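Local coordinates for protein esterase LipW (Mycobacterium marinum, PDB 3QH4) that probably hydrolyses ester bonds, as a mycobacterial esterase of the alpha/beta hydrolase fold with strict substrate selectivity, at residues A56-A61 and E110-A115; V75-A80 and L153-R158. All blocks are in the same frame, centred on the assembly; numbering follows the deposited sequence.

Contact 1: residues A56-A61 and E110-A115; sequences AGVAVA and ELARRA
Val58 meets Ala112 and Arg113 where an outermost strand of an alpha/beta hydrolase sheet, 59-66, begins beside helix 105-115. The chain leaves helix 31-56 through Gly57, whose positive phi of 69° marks the first residue outside helical geometry, and Val58 then leads into the strand. The nearest CA atoms across the contact, those of Val58 and Arg113, lie 6.6 Å apart, close enough for short side chains to bridge the space.

The apolar part is carried by the two branches of Val58, one to each helix residue. With chi1 at 170°, CG1 lies anti to the backbone N and reaches the methyl of Ala112, CG1 to CB 3.9 Å. CG2, beside the backbone N, rests against the start of the Arg113 side chain, 3.8 Å from its CB. Tyr78, Ala80 and Leu109 also touch the buried Val58.

Polar groups do not bond across the two segments. Arg113 passes Val58 at about a right angle and brings its CD to 4.0 Å from Ala56 O, a distance of packing only.

The charged part belongs to the helix itself. Beyond CD, the Arg113 chain bends at chi3 and returns to Glu110, where its NH2 donates to OE1 on the syn side of the carboxylate, at 2.9 Å. Arg114 comes side-on with two nitrogens to the same oxygen: NE on the anti side and NH2 from above the carboxylate plane. OE1 thus accepts three N-H groups, which should favour a charged carboxylate, while OE2 pairs with Arg106. The straightest of the three bonds runs from Arg114 NE to Glu110 OE1, 2.8 Å with an N-H...O angle of 154°.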
loop_
_atom_site.group_PDB
_atom_site.type_symbol
_atom_site.label_atom_id
_atom_site.label_comp_id
_atom_site.label_asym_id
_atom_site.label_seq_id
_atom_site.Cartn_x
_atom_site.Cartn_y
_atom_site.Cartn_z
ATOM N N ALA A 56 18.855 9.095 1.215
ATOM C CA ALA A 56 17.943 9.279 2.343
ATOM C C ALA A 56 18.631 9.288 3.707
ATOM O O ALA A 56 18.136 9.935 4.636
ATOM C CB ALA A 56 16.820 8.227 2.329
ATOM N N GLY A 57 19.749 8.565 3.821
ATOM C CA GLY A 57 20.417 8.424 5.114
ATOM C C GLY A 57 19.627 7.594 6.112
ATOM O O GLY A 57 19.813 7.727 7.328
ATOM N N VAL A 58 18.738 6.740 5.617
ATOM C CA VAL A 58 17.967 5.831 6.471
ATOM C C VAL A 58 18.630 4.450 6.385
ATOM O O VAL A 58 18.874 3.965 5.278
ATOM C CB VAL A 58 16.511 5.720 5.979
ATOM C CG1 VAL A 58 15.747 4.582 6.715
ATOM C CG2 VAL A 58 15.760 7.092 6.109
ATOM N N ALA A 59 18.957 3.837 7.526
ATOM C CA ALA A 59 19.603 2.507 7.488
ATOM C C ALA A 59 18.620 1.485 6.921
ATOM O O ALA A 59 17.433 1.487 7.262
ATOM C CB ALA A 59 20.073 2.102 8.856
ATOM N N VAL A 60 19.117 0.647 6.018
ATOM C CA VAL A 60 18.295 -0.356 5.334
ATOM C C VAL A 60 18.982 -1.708 5.444
ATOM O O VAL A 60 20.201 -1.816 5.187
ATOM C CB VAL A 60 18.135 -0.028 3.835
ATOM C CG1 VAL A 60 17.433 -1.200 3.088
ATOM C CG2 VAL A 60 17.375 1.303 3.632
ATOM N N ALA A 61 18.214 -2.747 5.780
ATOM C CA ALA A 61 18.747 -4.117 5.820
ATOM C C ALA A 61 17.697 -5.098 5.306
ATOM O O ALA A 61 16.560 -5.028 5.731
ATOM C CB ALA A 61 19.162 -4.492 7.250
ATOM N N GLU A 110 10.676 7.463 2.838
ATOM C CA GLU A 110 10.005 8.708 3.232
ATOM C C GLU A 110 9.279 8.538 4.545
ATOM O O GLU A 110 9.389 9.399 5.429
ATOM C CB GLU A 110 9.087 9.245 2.125
ATOM C CG GLU A 110 9.836 9.595 0.809
ATOM C CD GLU A 110 10.786 10.776 0.909
ATOM O OE1 GLU A 110 10.664 11.611 1.836
ATOM O OE2 GLU A 110 11.679 10.859 0.044
ATOM N N LEU A 111 8.562 7.422 4.709
ATOM C CA LEU A 111 7.866 7.161 5.977
ATOM C C LEU A 111 8.848 7.079 7.147
ATOM O O LEU A 111 8.650 7.730 8.173
ATOM C CB LEU A 111 7.057 5.864 5.909
ATOM C CG LEU A 111 5.844 5.848 4.981
ATOM C CD1 LEU A 111 5.169 4.473 5.017
ATOM C CD2 LEU A 111 4.836 6.940 5.368
ATOM N N ALA A 112 9.906 6.281 6.992
ATOM C CA ALA A 112 10.859 6.074 8.090
ATOM C C ALA A 112 11.445 7.404 8.548
ATOM O O ALA A 112 11.474 7.710 9.734
ATOM C CB ALA A 112 11.982 5.118 7.649
ATOM N N ARG A 113 11.915 8.193 7.590
ATOM C CA ARG A 113 12.639 9.420 7.888
ATOM C C ARG A 113 11.699 10.477 8.481
ATOM O O ARG A 113 11.993 11.090 9.537
ATOM C CB ARG A 113 13.281 9.965 6.616
ATOM C CG ARG A 113 13.937 11.331 6.820
ATOM C CD ARG A 113 14.707 11.744 5.580
ATOM N NE ARG A 113 13.826 12.065 4.461
ATOM C CZ ARG A 113 13.291 13.256 4.232
ATOM N NH1 ARG A 113 13.514 14.272 5.083
ATOM N NH2 ARG A 113 12.500 13.429 3.177
ATOM N N ARG A 114 10.564 10.672 7.820
ATOM C CA ARG A 114 9.670 11.749 8.222
ATOM C C ARG A 114 8.890 11.475 9.501
ATOM O O ARG A 114 8.621 12.411 10.285
ATOM C CB ARG A 114 8.719 12.109 7.082
ATOM C CG ARG A 114 9.446 12.725 5.853
ATOM C CD ARG A 114 8.413 12.995 4.786
ATOM N NE ARG A 114 9.011 13.163 3.466
ATOM C CZ ARG A 114 8.891 14.260 2.727
ATOM N NH1 ARG A 114 8.229 15.321 3.196
ATOM N NH2 ARG A 114 9.424 14.294 1.501
ATOM N N ALA A 115 8.529 10.212 9.724
ATOM C CA ALA A 115 7.810 9.838 10.945
ATOM C C ALA A 115 8.760 9.448 12.072
ATOM O O ALA A 115 8.291 9.149 13.163
ATOM C CB ALA A 115 6.866 8.676 10.656
#

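Contact 2: residues V75-A80 and L153-R158; sequences VRIYRA and LGFDAR
Arg79 and Ile77, on strand 72-79, face Leu153 and Phe155 over a backbone gap of more than 9 Å, the CA atoms of Arg79 and Gly154 being 9.2 Å apart, so side chains must span it. The second segment holds a Schellman motif: Gly154 follows the last residue of helix 150-153, with positive phi of 83° and two bonds back into the last turn, and the chain turns into the short strand 155-156. The contact thereby ties the second strand of the alpha/beta hydrolase sheet to a helix terminus.

Polar contacts centre on the Arg79 guanidinium. Its chain, extended from CG to NE, carries NH2 to the carbonyl oxygen of Leu153, 2.9 Å from NH2 to O. This bond lies in the carbonyl plane on a lone pair, with an N-H...O angle of 156°, and it also keeps close to the guanidinium plane. NE adds a weak bond to the same oxygen. A water accepts from Arg79 NE and donates to Gly154 O, giving a second, indirect link to the helix end.

Apolar groups pack beside the guanidinium. Ile77 CG2 sits over one guanidinium face, 3.6 Å above its plane and offset toward the rim. The same methyl lies at the edge of the Phe155 ring, 3.9 Å from CZ, while Leu153 CB lies over one face of that ring, offset toward the rim. The guanidinium and ring planes are 22° apart, although Arg79 and Phe155 run crosswise as whole side chains. Trp145 touches both Ile77 and Leu153, and Ala118 and Val120 of strand 118-122, next to 72-79 in the sheet, touch Phe155.

Farther along, Asp156 closes an Asx turn, its OD1 accepting from the backbone N of Arg158 at 3.0 Å.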
loop_
_atom_site.group_PDB
_atom_site.type_symbol
_atom_site.label_atom_id
_atom_site.label_comp_id
_atom_site.label_asym_id
_atom_site.label_seq_id
_atom_site.Cartn_x
_atom_site.Cartn_y
_atom_site.Cartn_z
ATOM N N VAL A 75 11.886 -9.599 3.879
ATOM C CA VAL A 75 11.495 -8.285 4.368
ATOM C C VAL A 75 12.630 -7.310 4.123
ATOM O O VAL A 75 13.802 -7.707 3.987
ATOM C CB VAL A 75 11.103 -8.284 5.874
ATOM C CG1 VAL A 75 9.786 -9.073 6.112
ATOM C CG2 VAL A 75 12.258 -8.814 6.758
ATOM N N ARG A 76 12.278 -6.033 4.033
ATOM C CA ARG A 76 13.283 -4.971 4.048
ATOM C C ARG A 76 13.012 -4.100 5.262
ATOM O O ARG A 76 11.897 -3.626 5.465
ATOM C CB ARG A 76 13.251 -4.146 2.759
ATOM C CG ARG A 76 14.320 -3.020 2.751
ATOM C CD ARG A 76 14.591 -2.521 1.339
ATOM N NE ARG A 76 15.176 -3.570 0.495
ATOM C CZ ARG A 76 15.216 -3.536 -0.833
ATOM N NH1 ARG A 76 14.695 -2.508 -1.515
ATOM N NH2 ARG A 76 15.798 -4.552 -1.489
ATOM N N ILE A 77 14.045 -3.889 6.066
ATOM C CA ILE A 77 13.863 -3.138 7.298
ATOM C C ILE A 77 14.546 -1.782 7.166
ATOM O O ILE A 77 15.752 -1.711 6.870
ATOM C CB ILE A 77 14.393 -3.914 8.520
ATOM C CG1 ILE A 77 13.784 -5.321 8.554
ATOM C CG2 ILE A 77 14.048 -3.170 9.833
ATOM C CD1 ILE A 77 14.414 -6.241 9.597
ATOM N N TYR A 78 13.765 -0.730 7.419
ATOM C CA TYR A 78 14.240 0.654 7.345
ATOM C C TYR A 78 14.284 1.196 8.754
ATOM O O TYR A 78 13.321 1.041 9.497
ATOM C CB TYR A 78 13.259 1.495 6.507
ATOM C CG TYR A 78 13.023 0.996 5.101
ATOM C CD1 TYR A 78 12.181 -0.096 4.858
ATOM C CD2 TYR A 78 13.605 1.643 4.015
ATOM C CE1 TYR A 78 11.946 -0.532 3.570
ATOM C CE2 TYR A 78 13.381 1.229 2.721
ATOM C CZ TYR A 78 12.547 0.135 2.508
ATOM O OH TYR A 78 12.321 -0.267 1.236
ATOM N N ARG A 79 15.416 1.787 9.168
ATOM C CA ARG A 79 15.482 2.312 10.527
ATOM C C ARG A 79 15.924 3.786 10.480
ATOM O O ARG A 79 17.022 4.116 9.989
ATOM C CB ARG A 79 16.393 1.467 11.425
ATOM C CG ARG A 79 15.931 0.001 11.618
ATOM C CD ARG A 79 16.941 -0.738 12.447
ATOM N NE ARG A 79 16.473 -2.012 12.977
ATOM C CZ ARG A 79 16.701 -3.189 12.401
ATOM N NH1 ARG A 79 17.362 -3.257 11.245
ATOM N NH2 ARG A 79 16.249 -4.308 12.973
ATOM N N ALA A 80 15.070 4.667 10.983
ATOM C CA ALA A 80 15.373 6.097 11.051
ATOM C C ALA A 80 15.062 6.688 12.430
ATOM O O ALA A 80 14.636 7.872 12.555
ATOM C CB ALA A 80 14.630 6.846 9.974
ATOM N N LEU A 153 15.164 -6.917 17.590
ATOM C CA LEU A 153 15.136 -6.076 16.377
ATOM C C LEU A 153 15.185 -4.563 16.649
ATOM O O LEU A 153 15.433 -3.768 15.730
ATOM C CB LEU A 153 13.916 -6.438 15.513
ATOM C CG LEU A 153 13.877 -7.852 14.931
ATOM C CD1 LEU A 153 12.499 -8.123 14.334
ATOM C CD2 LEU A 153 14.985 -8.084 13.901
ATOM N N GLY A 154 14.982 -4.156 17.902
ATOM C CA GLY A 154 15.036 -2.733 18.261
ATOM C C GLY A 154 13.743 -1.966 18.008
ATOM O O GLY A 154 13.776 -0.768 17.710
ATOM N N PHE A 155 12.606 -2.662 18.130
ATOM C CA PHE A 155 11.287 -2.041 17.952
ATOM C C PHE A 155 10.520 -1.885 19.259
ATOM O O PHE A 155 10.672 -2.684 20.181
ATOM C CB PHE A 155 10.414 -2.891 17.017
ATOM C CG PHE A 155 11.040 -3.196 15.684
ATOM C CD1 PHE A 155 11.928 -2.311 15.085
ATOM C CD2 PHE A 155 10.720 -4.386 15.006
ATOM C CE1 PHE A 155 12.505 -2.607 13.836
ATOM C CE2 PHE A 155 11.295 -4.694 13.774
ATOM C CZ PHE A 155 12.179 -3.807 13.182
ATOM N N ASP A 156 9.688 -0.863 19.323
ATOM C CA ASP A 156 8.694 -0.717 20.380
ATOM C C ASP A 156 7.353 -1.311 19.911
ATOM O O ASP A 156 6.596 -0.682 19.162
ATOM C CB ASP A 156 8.540 0.761 20.757
ATOM C CG ASP A 156 7.575 0.979 21.928
ATOM O OD1 ASP A 156 7.026 -0.021 22.462
ATOM O OD2 ASP A 156 7.380 2.147 22.322
ATOM N N ALA A 157 7.050 -2.523 20.368
ATOM C CA ALA A 157 5.800 -3.199 19.977
ATOM C C ALA A 157 4.538 -2.502 20.465
ATOM O O ALA A 157 3.448 -2.754 19.924
ATOM C CB ALA A 157 5.823 -4.662 20.439
ATOM N N ARG A 158 4.663 -1.624 21.462
ATOM C CA ARG A 158 3.519 -0.822 21.902
ATOM C C ARG A 158 3.175 0.304 20.920
ATOM O O ARG A 158 2.138 0.987 21.076
ATOM C CB ARG A 158 3.750 -0.234 23.295
HETATM O O HOH W 1 15.213 -0.417 15.179
#

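How the contacts relate
The centres of contacts 1 and 2 are 11 Å apart, on the same side of the chain's centre. Their first segments lie on consecutive antiparallel strands, 59-66 and 72-79, at one margin of the eight-stranded sheet. Probable hydrogen bonds join these strands directly, Ala61 O to Ile77 N and Ala59 O to Arg79 N, both 2.8 Å. Along the chain the segments alternate: 56-61, 75-80, 110-115, then 153-158. Contact 1 packs the approach to this marginal hairpin against helix 105-115, and contact 2 joins its second strand to the end of helix 150-153, so two later elements of the fold meet the early strands. Ala80 CB packing on Ala112 O also joins the contacts.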